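PDB 1EWQ: DNA mismatch repair protein MUTS from Thermus aquaticus, which binds mismatched DNA and takes part in mismatch repair, probably at the recognition step, with a weak ATPase activity. Local coordinates for residues N132-I137 with E177-P182; L145-V150 with D168-H173; L115-T120 with Q229-G234; A136-D141 with L217-G222. One frame throughout, in Å; residues are numbered along the deposited sequence.

Contact 1 (N132-I137 with E177-P182); sequences NYLAAI and EVLLAP
A135 holds E177 and L179 through its backbone: its N donates to E177 O at 2.8 Å, almost straight (169°), and its O accepts L179 N at 2.7 Å from a donor tilted out of the carbonyl plane. I137 continues the pattern, its N bonding to L179 O and its O taking A181 N, while E177 N to Y133 O is weak. On one face of the pair, L134 and L179 cross at about a right angle, L134 CD1 lying 3.8 Å from L179 CG. L134 reaches there because CG stands anti to the backbone N (chi1 168°), which also lays CD1 along the aliphatic stem of E177, 3.8 Å from E177 CB. A136, as small as a side chain can be, meets L179 CB beside them. With an alanine in place of L179, the methyls of L134 would probably lose their cross-strand neighbour and a gap would open beneath Y227. On the other face I137 and L180 lie side by side, L180 CD2 being 4.1 Å from I137 CB, and branched V178 suits the extended backbone next to them. Outside this shell, helix 215-232 covers L134, A136 and L179 through L224 and Y227, whereas F190, L191 and F194 of helix 188-197 pack on the opposite face. The buried carboxylate of E177 is satisfied by T117, G119 and S203. Strands 134-137 and 177-180, inclined at 22°, are parallel neighbours inside the mixed sheet of MutS domain II, a sheet with helices on both faces.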
# COMPACT_ATOMS: atom_id res chain seq x y z
N ASN C 132 -22.09 4.33 1.72
CA ASN C 132 -21.01 4.87 2.52
C ASN C 132 -21.63 5.24 3.87
O ASN C 132 -22.31 6.26 4.00
CB ASN C 132 -20.44 6.10 1.82
CG ASN C 132 -19.15 6.57 2.43
OD1 ASN C 132 -19.08 7.66 2.99
ND2 ASN C 132 -18.12 5.74 2.32
N TYR C 133 -21.38 4.41 4.88
CA TYR C 133 -21.97 4.63 6.19
C TYR C 133 -21.13 5.26 7.28
O TYR C 133 -19.96 4.95 7.46
CB TYR C 133 -22.50 3.31 6.78
CG TYR C 133 -23.60 2.62 6.01
CD1 TYR C 133 -23.39 1.36 5.42
CD2 TYR C 133 -24.87 3.18 5.91
CE1 TYR C 133 -24.41 0.70 4.76
CE2 TYR C 133 -25.91 2.52 5.25
CZ TYR C 133 -25.67 1.28 4.68
OH TYR C 133 -26.69 0.62 4.02
N LEU C 134 -21.79 6.16 8.02
CA LEU C 134 -21.22 6.76 9.21
C LEU C 134 -21.98 5.90 10.22
O LEU C 134 -23.19 5.75 10.10
CB LEU C 134 -21.65 8.22 9.39
CG LEU C 134 -21.32 8.84 10.76
CD1 LEU C 134 -19.82 8.85 10.99
CD2 LEU C 134 -21.87 10.25 10.85
N ALA C 135 -21.28 5.32 11.18
CA ALA C 135 -21.94 4.49 12.17
C ALA C 135 -21.73 5.07 13.57
O ALA C 135 -20.73 5.75 13.83
CB ALA C 135 -21.39 3.06 12.11
N ALA C 136 -22.68 4.80 14.46
CA ALA C 136 -22.60 5.26 15.85
C ALA C 136 -23.02 4.13 16.79
O ALA C 136 -24.05 3.48 16.57
CB ALA C 136 -23.50 6.48 16.06
N ILE C 137 -22.21 3.91 17.82
CA ILE C 137 -22.43 2.87 18.82
C ILE C 137 -22.51 3.50 20.22
O ILE C 137 -21.65 4.30 20.61
CB ILE C 137 -21.25 1.86 18.83
CG1 ILE C 137 -21.21 1.08 17.50
CG2 ILE C 137 -21.37 0.91 20.01
CD1 ILE C 137 -19.94 0.26 17.29
N GLU C 177 -16.75 5.19 8.79
CA GLU C 177 -16.40 6.01 9.94
C GLU C 177 -17.28 5.65 11.13
O GLU C 177 -18.50 5.52 11.01
CB GLU C 177 -16.60 7.48 9.59
CG GLU C 177 -15.78 8.44 10.41
CD GLU C 177 -16.09 9.87 10.08
OE1 GLU C 177 -16.59 10.15 8.96
OE2 GLU C 177 -15.83 10.74 10.94
N VAL C 178 -16.67 5.50 12.30
CA VAL C 178 -17.42 5.13 13.49
C VAL C 178 -17.35 6.15 14.63
O VAL C 178 -16.29 6.68 14.94
CB VAL C 178 -16.93 3.75 14.01
CG1 VAL C 178 -17.61 3.40 15.33
CG2 VAL C 178 -17.22 2.67 12.97
N LEU C 179 -18.50 6.42 15.24
CA LEU C 179 -18.60 7.35 16.37
C LEU C 179 -18.92 6.51 17.61
O LEU C 179 -19.98 5.88 17.67
CB LEU C 179 -19.73 8.36 16.16
CG LEU C 179 -19.85 9.11 14.83
CD1 LEU C 179 -21.08 10.00 14.89
CD2 LEU C 179 -18.60 9.94 14.56
N LEU C 180 -18.03 6.50 18.59
CA LEU C 180 -18.26 5.73 19.81
C LEU C 180 -18.73 6.63 20.96
O LEU C 180 -18.26 7.75 21.11
CB LEU C 180 -16.98 4.99 20.24
CG LEU C 180 -16.38 3.93 19.30
CD1 LEU C 180 -14.98 3.56 19.78
CD2 LEU C 180 -17.27 2.69 19.25
N ALA C 181 -19.67 6.11 21.74
CA ALA C 181 -20.21 6.83 22.89
C ALA C 181 -19.07 7.17 23.85
O ALA C 181 -18.09 6.44 23.93
CB ALA C 181 -21.25 5.97 23.60
N PRO C 182 -19.20 8.28 24.59
CA PRO C 182 -18.16 8.68 25.54
C PRO C 182 -17.74 7.53 26.46
O PRO C 182 -16.55 7.31 26.68
CB PRO C 182 -18.83 9.81 26.32
CG PRO C 182 -19.77 10.40 25.30
CD PRO C 182 -20.36 9.18 24.67

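Contact 2 (L145-V150 with D168-H173)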
# COMPACT_ATOMS: atom_id res chain seq x y z
N LEU C 145 -26.95 0.74 17.94
CA LEU C 145 -26.13 0.84 16.74
C LEU C 145 -26.98 1.54 15.68
O LEU C 145 -28.09 1.09 15.38
CB LEU C 145 -25.76 -0.56 16.25
CG LEU C 145 -24.55 -0.87 15.36
CD1 LEU C 145 -24.93 -2.03 14.44
CD2 LEU C 145 -24.13 0.33 14.55
N ALA C 146 -26.46 2.63 15.12
CA ALA C 146 -27.20 3.36 14.08
C ALA C 146 -26.29 3.75 12.93
O ALA C 146 -25.11 4.02 13.12
CB ALA C 146 -27.86 4.60 14.67
N PHE C 147 -26.86 3.78 11.74
CA PHE C 147 -26.11 4.13 10.54
C PHE C 147 -26.78 5.28 9.81
O PHE C 147 -27.99 5.47 9.88
CB PHE C 147 -26.05 2.94 9.57
CG PHE C 147 -25.39 1.72 10.14
CD1 PHE C 147 -26.15 0.69 10.65
CD2 PHE C 147 -24.00 1.61 10.15
CE1 PHE C 147 -25.54 -0.45 11.18
CE2 PHE C 147 -23.39 0.48 10.67
CZ PHE C 147 -24.16 -0.55 11.19
N LEU C 148 -25.96 6.04 9.11
CA LEU C 148 -26.43 7.15 8.30
C LEU C 148 -25.57 7.21 7.06
O LEU C 148 -24.34 7.13 7.15
CB LEU C 148 -26.32 8.49 9.04
CG LEU C 148 -26.63 9.72 8.16
CD1 LEU C 148 -28.10 9.67 7.68
CD2 LEU C 148 -26.39 11.01 8.96
N ASP C 149 -26.21 7.29 5.90
CA ASP C 149 -25.50 7.43 4.64
C ASP C 149 -25.96 8.81 4.21
O ASP C 149 -27.08 8.99 3.71
CB ASP C 149 -25.93 6.39 3.60
CG ASP C 149 -25.11 6.47 2.32
OD1 ASP C 149 -24.67 7.59 1.97
OD2 ASP C 149 -24.90 5.41 1.67
N VAL C 150 -25.10 9.79 4.44
CA VAL C 150 -25.42 11.16 4.14
C VAL C 150 -25.67 11.42 2.65
O VAL C 150 -26.41 12.35 2.32
CB VAL C 150 -24.28 12.09 4.64
CG1 VAL C 150 -24.69 13.54 4.53
CG2 VAL C 150 -23.95 11.75 6.10
N ASP C 168 -21.00 -7.99 14.95
CA ASP C 168 -21.41 -8.59 13.69
C ASP C 168 -22.27 -7.66 12.86
O ASP C 168 -22.13 -7.59 11.64
CB ASP C 168 -22.18 -9.90 13.91
CG ASP C 168 -21.28 -11.06 14.23
OD1 ASP C 168 -20.11 -11.05 13.80
OD2 ASP C 168 -21.75 -12.00 14.90
N GLU C 169 -23.19 -6.94 13.51
CA GLU C 169 -24.06 -6.02 12.80
C GLU C 169 -23.22 -4.92 12.17
O GLU C 169 -23.48 -4.49 11.06
CB GLU C 169 -25.09 -5.37 13.73
CG GLU C 169 -26.46 -6.00 13.68
CD GLU C 169 -27.00 -6.16 12.26
OE1 GLU C 169 -27.31 -5.16 11.59
OE2 GLU C 169 -27.12 -7.32 11.83
N LEU C 170 -22.21 -4.49 12.91
CA LEU C 170 -21.32 -3.43 12.44
C LEU C 170 -20.52 -3.92 11.24
O LEU C 170 -20.46 -3.25 10.21
CB LEU C 170 -20.38 -2.99 13.58
CG LEU C 170 -19.49 -1.74 13.45
CD1 LEU C 170 -18.54 -1.91 12.29
CD2 LEU C 170 -20.34 -0.51 13.26
N PHE C 171 -19.94 -5.11 11.35
CA PHE C 171 -19.14 -5.65 10.25
C PHE C 171 -19.90 -5.83 8.93
O PHE C 171 -19.39 -5.47 7.87
CB PHE C 171 -18.53 -6.99 10.63
CG PHE C 171 -17.61 -7.52 9.60
CD1 PHE C 171 -16.28 -7.11 9.58
CD2 PHE C 171 -18.06 -8.38 8.62
CE1 PHE C 171 -15.42 -7.56 8.59
CE2 PHE C 171 -17.21 -8.83 7.61
CZ PHE C 171 -15.89 -8.42 7.60
N ARG C 172 -21.10 -6.40 8.97
CA ARG C 172 -21.84 -6.60 7.73
C ARG C 172 -22.11 -5.27 7.01
O ARG C 172 -22.40 -5.27 5.82
CB ARG C 172 -23.16 -7.37 7.98
CG ARG C 172 -23.85 -7.06 9.30
CD ARG C 172 -25.32 -7.50 9.40
NE ARG C 172 -25.68 -8.72 8.67
CZ ARG C 172 -26.68 -9.53 9.02
NH1 ARG C 172 -27.40 -9.25 10.11
NH2 ARG C 172 -26.99 -10.60 8.29
N HIS C 173 -22.02 -4.15 7.71
CA HIS C 173 -22.27 -2.85 7.08
C HIS C 173 -20.99 -2.17 6.61
O HIS C 173 -21.05 -1.23 5.82
CB HIS C 173 -23.01 -1.91 8.02
CG HIS C 173 -24.44 -2.30 8.26
ND1 HIS C 173 -25.47 -1.90 7.44
CD2 HIS C 173 -24.99 -3.09 9.21
CE1 HIS C 173 -26.60 -2.42 7.87
NE2 HIS C 173 -26.34 -3.15 8.94
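F147 lies over H173, and its side chain can be followed outward from the strand. CB leaves toward the helix, and CG stands anti to the carbonyl carbon (chi1 -60°), sending the ring across the imidazole. CD1 only skims it; CE1 sits 3.3 Å from H173 CD2, and CZ lies equally near that carbon. CE2, on the other flank, reaches H173 CB at 3.6 Å and L170 CD2 at 4.1 Å. Both being flat, the two rings form an offset face-to-face stack, centroids 4.0 Å apart and planes at 30°. Strand 145-149 runs nearly parallel to helix 168-173, which covers one face of the mixed sheet of MutS domain II as one layer of its alpha/beta fold. Along the same side of the strand, L145 inserts CD1 against E169 CB at 3.4 Å, while its CD2 meets L170 CD2. E169 shows apolar carbon to the sheet and bends at chi2, turning its carboxylate to R172: R172 NH1 donates to E169 OE2 at 2.6 Å, a salt bridge lying in the guanidinium plane. E169 OE1 accepts a bond from the hydroxyl of Y244 and, weakly, one from H173 NE2.

Contact 3 (L115-T120 with Q229-G234); sequences LLTPGT and QRTQGG
L115 N donates to T231 O at 3.0 Å, in the carbonyl plane and on a lone pair, tying the end of strand 110-116 to the last turn of helix 215-232. Beside this bond L115 CB rests 3.8 Å from T231 CB; leucine suits the spot because its branched end reaches past T231 CA to the methylenes of R230. T120 and T231 reach toward each other, tip to tip, with T120 CB 3.3 Å from T231 OG1. In T231, OG1 sits between the backbone N and the carbonyl carbon (chi1 67°), which brings it back to A228 O in the preceding turn, a hydrogen bond common for threonine in helices, and turns CG2 toward L115. Water 2 donates to T231 OG1 and T120 O, 2.8 Å from each oxygen; water 1 lies within bonding distance of L115 O and T231 O. A valine in place of T120 would probably cost T117 OG1 its neighbour inside the turn, T120 OG1 at 2.7 Å, leaving it E177 OE1. The junction of domain I with this helix thus rests on main-chain groups, a threonine hydroxyl and water, with no charged pair across it.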
# COMPACT_ATOMS: atom_id res chain seq x y z
N LEU C 115 -17.17 20.04 6.28
CA LEU C 115 -16.12 19.17 6.75
C LEU C 115 -16.13 17.95 5.83
O LEU C 115 -17.20 17.53 5.38
CB LEU C 115 -16.39 18.75 8.19
CG LEU C 115 -16.56 19.89 9.20
CD1 LEU C 115 -16.82 19.31 10.59
CD2 LEU C 115 -15.31 20.76 9.22
N LEU C 116 -14.96 17.41 5.54
CA LEU C 116 -14.88 16.22 4.70
C LEU C 116 -14.29 15.09 5.51
O LEU C 116 -13.11 15.12 5.84
CB LEU C 116 -14.03 16.47 3.45
CG LEU C 116 -14.51 17.55 2.47
CD1 LEU C 116 -13.62 17.53 1.24
CD2 LEU C 116 -15.94 17.29 2.07
N THR C 117 -15.12 14.12 5.84
CA THR C 117 -14.68 12.97 6.61
C THR C 117 -15.15 11.74 5.85
O THR C 117 -16.19 11.77 5.20
CB THR C 117 -15.23 13.01 8.05
OG1 THR C 117 -16.63 12.69 8.04
CG2 THR C 117 -15.03 14.40 8.64
N PRO C 118 -14.40 10.65 5.92
CA PRO C 118 -14.75 9.41 5.21
C PRO C 118 -16.21 8.99 5.24
O PRO C 118 -16.77 8.63 4.20
CB PRO C 118 -13.81 8.38 5.83
CG PRO C 118 -13.56 8.91 7.20
CD PRO C 118 -13.39 10.39 6.97
N GLY C 119 -16.85 9.07 6.40
CA GLY C 119 -18.24 8.66 6.49
C GLY C 119 -19.33 9.70 6.26
O GLY C 119 -20.50 9.42 6.52
N THR C 120 -18.98 10.89 5.77
CA THR C 120 -19.99 11.92 5.55
C THR C 120 -19.82 12.61 4.20
O THR C 120 -20.32 13.71 3.99
CB THR C 120 -19.92 13.00 6.65
OG1 THR C 120 -18.66 13.68 6.56
CG2 THR C 120 -20.06 12.38 8.04
N GLN C 229 -24.64 16.87 10.55
CA GLN C 229 -25.16 18.21 10.30
C GLN C 229 -24.00 19.20 10.34
O GLN C 229 -23.98 20.19 9.63
CB GLN C 229 -26.24 18.56 11.33
CG GLN C 229 -27.41 17.57 11.24
CD GLN C 229 -28.59 17.88 12.16
OE1 GLN C 229 -28.43 18.16 13.35
NE2 GLN C 229 -29.80 17.78 11.60
N ARG C 230 -23.01 18.89 11.17
CA ARG C 230 -21.82 19.72 11.29
C ARG C 230 -21.04 19.63 9.98
O ARG C 230 -20.74 20.64 9.36
CB ARG C 230 -20.97 19.21 12.45
CG ARG C 230 -19.86 20.15 12.91
CD ARG C 230 -19.08 19.49 14.05
NE ARG C 230 -20.00 18.79 14.95
CZ ARG C 230 -19.65 18.01 15.97
NH1 ARG C 230 -18.37 17.79 16.26
NH2 ARG C 230 -20.60 17.42 16.69
N THR C 231 -20.72 18.40 9.56
CA THR C 231 -19.95 18.21 8.34
C THR C 231 -20.67 18.75 7.12
O THR C 231 -20.09 19.46 6.30
CB THR C 231 -19.62 16.70 8.08
OG1 THR C 231 -20.82 15.98 7.81
CG2 THR C 231 -18.93 16.09 9.29
N GLN C 232 -21.96 18.44 7.01
CA GLN C 232 -22.75 18.89 5.87
C GLN C 232 -22.88 20.41 5.85
O GLN C 232 -23.17 21.01 4.82
CB GLN C 232 -24.14 18.25 5.91
CG GLN C 232 -24.84 18.13 4.56
CD GLN C 232 -25.35 19.46 4.04
OE1 GLN C 232 -26.08 20.18 4.72
NE2 GLN C 232 -24.97 19.80 2.81
N GLY C 233 -22.64 21.04 7.00
CA GLY C 233 -22.75 22.48 7.08
C GLY C 233 -24.19 22.96 7.03
O GLY C 233 -24.45 24.10 6.63
N GLY C 234 -25.12 22.10 7.42
CA GLY C 234 -26.53 22.48 7.42
C GLY C 234 -27.50 21.33 7.65
O GLY C 234 -27.10 20.23 8.03
O HOH W 1 -19.49 17.92 3.90
O HOH W 2 -21.57 16.00 5.08

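Contact 4 (A136-D141 with L217-G222)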
# COMPACT_ATOMS: atom_id res chain seq x y z
N ALA C 136 -22.68 4.80 14.46
CA ALA C 136 -22.60 5.26 15.85
C ALA C 136 -23.02 4.13 16.79
O ALA C 136 -24.05 3.48 16.57
CB ALA C 136 -23.50 6.48 16.06
N ILE C 137 -22.21 3.91 17.82
CA ILE C 137 -22.43 2.87 18.82
C ILE C 137 -22.51 3.50 20.22
O ILE C 137 -21.65 4.30 20.61
CB ILE C 137 -21.25 1.86 18.83
CG1 ILE C 137 -21.21 1.08 17.50
CG2 ILE C 137 -21.37 0.91 20.01
CD1 ILE C 137 -19.94 0.26 17.29
N ALA C 138 -23.54 3.12 20.98
CA ALA C 138 -23.72 3.63 22.34
C ALA C 138 -24.34 2.57 23.23
O ALA C 138 -24.77 1.52 22.75
CB ALA C 138 -24.59 4.88 22.31
N THR C 139 -24.40 2.85 24.53
CA THR C 139 -24.99 1.92 25.48
C THR C 139 -26.18 2.57 26.16
O THR C 139 -26.41 3.76 26.03
CB THR C 139 -23.99 1.52 26.57
OG1 THR C 139 -23.60 2.68 27.32
CG2 THR C 139 -22.76 0.88 25.95
N GLY C 140 -26.95 1.77 26.90
CA GLY C 140 -28.12 2.33 27.56
C GLY C 140 -29.32 1.44 27.32
O GLY C 140 -30.17 1.75 26.49
N ASP C 141 -29.38 0.34 28.07
CA ASP C 141 -30.45 -0.64 27.96
C ASP C 141 -30.20 -1.46 26.70
O ASP C 141 -31.10 -1.66 25.88
CB ASP C 141 -31.82 0.04 27.88
CG ASP C 141 -32.15 0.84 29.13
OD1 ASP C 141 -31.87 0.33 30.24
OD2 ASP C 141 -32.69 1.97 29.01
N LEU C 217 -30.29 3.73 21.46
CA LEU C 217 -30.54 4.10 20.06
C LEU C 217 -30.71 5.60 19.89
O LEU C 217 -30.21 6.18 18.93
CB LEU C 217 -31.77 3.36 19.53
CG LEU C 217 -31.99 3.45 18.01
CD1 LEU C 217 -30.75 2.94 17.29
CD2 LEU C 217 -33.22 2.63 17.61
N ARG C 218 -31.43 6.23 20.81
CA ARG C 218 -31.63 7.67 20.75
C ARG C 218 -30.30 8.39 20.84
O ARG C 218 -30.10 9.45 20.25
CB ARG C 218 -32.52 8.15 21.90
CG ARG C 218 -33.98 7.80 21.77
CD ARG C 218 -34.80 8.65 22.73
NE ARG C 218 -34.41 8.44 24.12
CZ ARG C 218 -34.29 9.41 25.02
NH1 ARG C 218 -34.52 10.68 24.67
NH2 ARG C 218 -33.96 9.13 26.27
N ARG C 219 -29.37 7.82 21.59
CA ARG C 219 -28.06 8.44 21.74
C ARG C 219 -27.22 8.29 20.46
O ARG C 219 -26.64 9.26 19.98
CB ARG C 219 -27.32 7.85 22.94
CG ARG C 219 -28.10 8.02 24.24
CD ARG C 219 -27.33 7.44 25.41
NE ARG C 219 -26.10 8.17 25.65
CZ ARG C 219 -24.93 7.59 25.88
NH1 ARG C 219 -24.84 6.27 25.91
NH2 ARG C 219 -23.85 8.34 26.07
N ALA C 220 -27.17 7.07 19.92
CA ALA C 220 -26.40 6.82 18.71
C ALA C 220 -26.94 7.70 17.58
O ALA C 220 -26.16 8.33 16.85
CB ALA C 220 -26.50 5.35 18.32
N ARG C 221 -28.26 7.75 17.45
CA ARG C 221 -28.92 8.54 16.43
C ARG C 221 -28.55 10.02 16.63
O ARG C 221 -28.24 10.74 15.66
CB ARG C 221 -30.43 8.32 16.53
CG ARG C 221 -31.27 8.90 15.40
CD ARG C 221 -32.65 8.24 15.38
NE ARG C 221 -33.38 8.52 16.61
CZ ARG C 221 -34.28 7.71 17.16
NH1 ARG C 221 -34.58 6.55 16.59
NH2 ARG C 221 -34.88 8.06 18.28
N GLY C 222 -28.57 10.47 17.88
CA GLY C 222 -28.23 11.85 18.17
C GLY C 222 -26.82 12.14 17.69
O GLY C 222 -26.55 13.19 17.10
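A220 packs against A136 and A138 where helix 215-232 lies across one face of the mixed sheet of MutS domain II, an alpha/beta layer packing in which helix 217-222 runs at 147° to strand 136-139. The segment axes come within 7.0 Å, and three alanines permit so close an approach: A136 CB is 3.9 Å from A220 CB and 3.3 Å from A220 O, and A138 CB lies 4.4 Å from A220 CB. In return, A220 CB comes within 3.5 Å of A136 O. R219, one residue earlier on the helix, reaches across to T139 instead. Its CG is anti to the carbonyl carbon (chi1 -59°), the next torsion is extended, and a bend at chi3 (65°) carries the guanidinium alongside T139, with which it points the same way. The length of arginine suits the site, since its CB stays beside A138 CB while its tip reaches the carbonyl of T139. T139 turns its own CB away from the helix, and its OG1, lying between the backbone N and the carbonyl carbon, is bonded by E183 OE2. The same carboxylate uses OE1 in a salt bridge to R219 NH2, so E183 links the two side chains and would probably help hold the guanidinium in its rotation. R219 NH1 donates to T139 O at 3.0 Å, with the oxygen near the guanidinium plane and the donor standing off the plane of the T139 carbonyl.

Overall arrangement
Contacts 1, 2 and 4 all involve one sheet: contact 1 pairs strands 134-139 and 177-180, contact 2 sets helix 163-173 on the adjoining strand 143-149, and contact 4 uses strand 134-139 again beneath helix 215-232. Backbone bonds from A136 to A146 and from L134 to L148 join contact 1 to contact 2. Contact 3, at the far end of that same helix, brings in strand 110-116 of domain I, and E177 OE1 reaches its T117 and G119. Contacts 1 and 2 are wholly buried, one bonded through backbone, the other packed by rings and leucines. Contact 4 opens partly at its arginine end, whereas contact 3 has an exposed arginine and a bridging water.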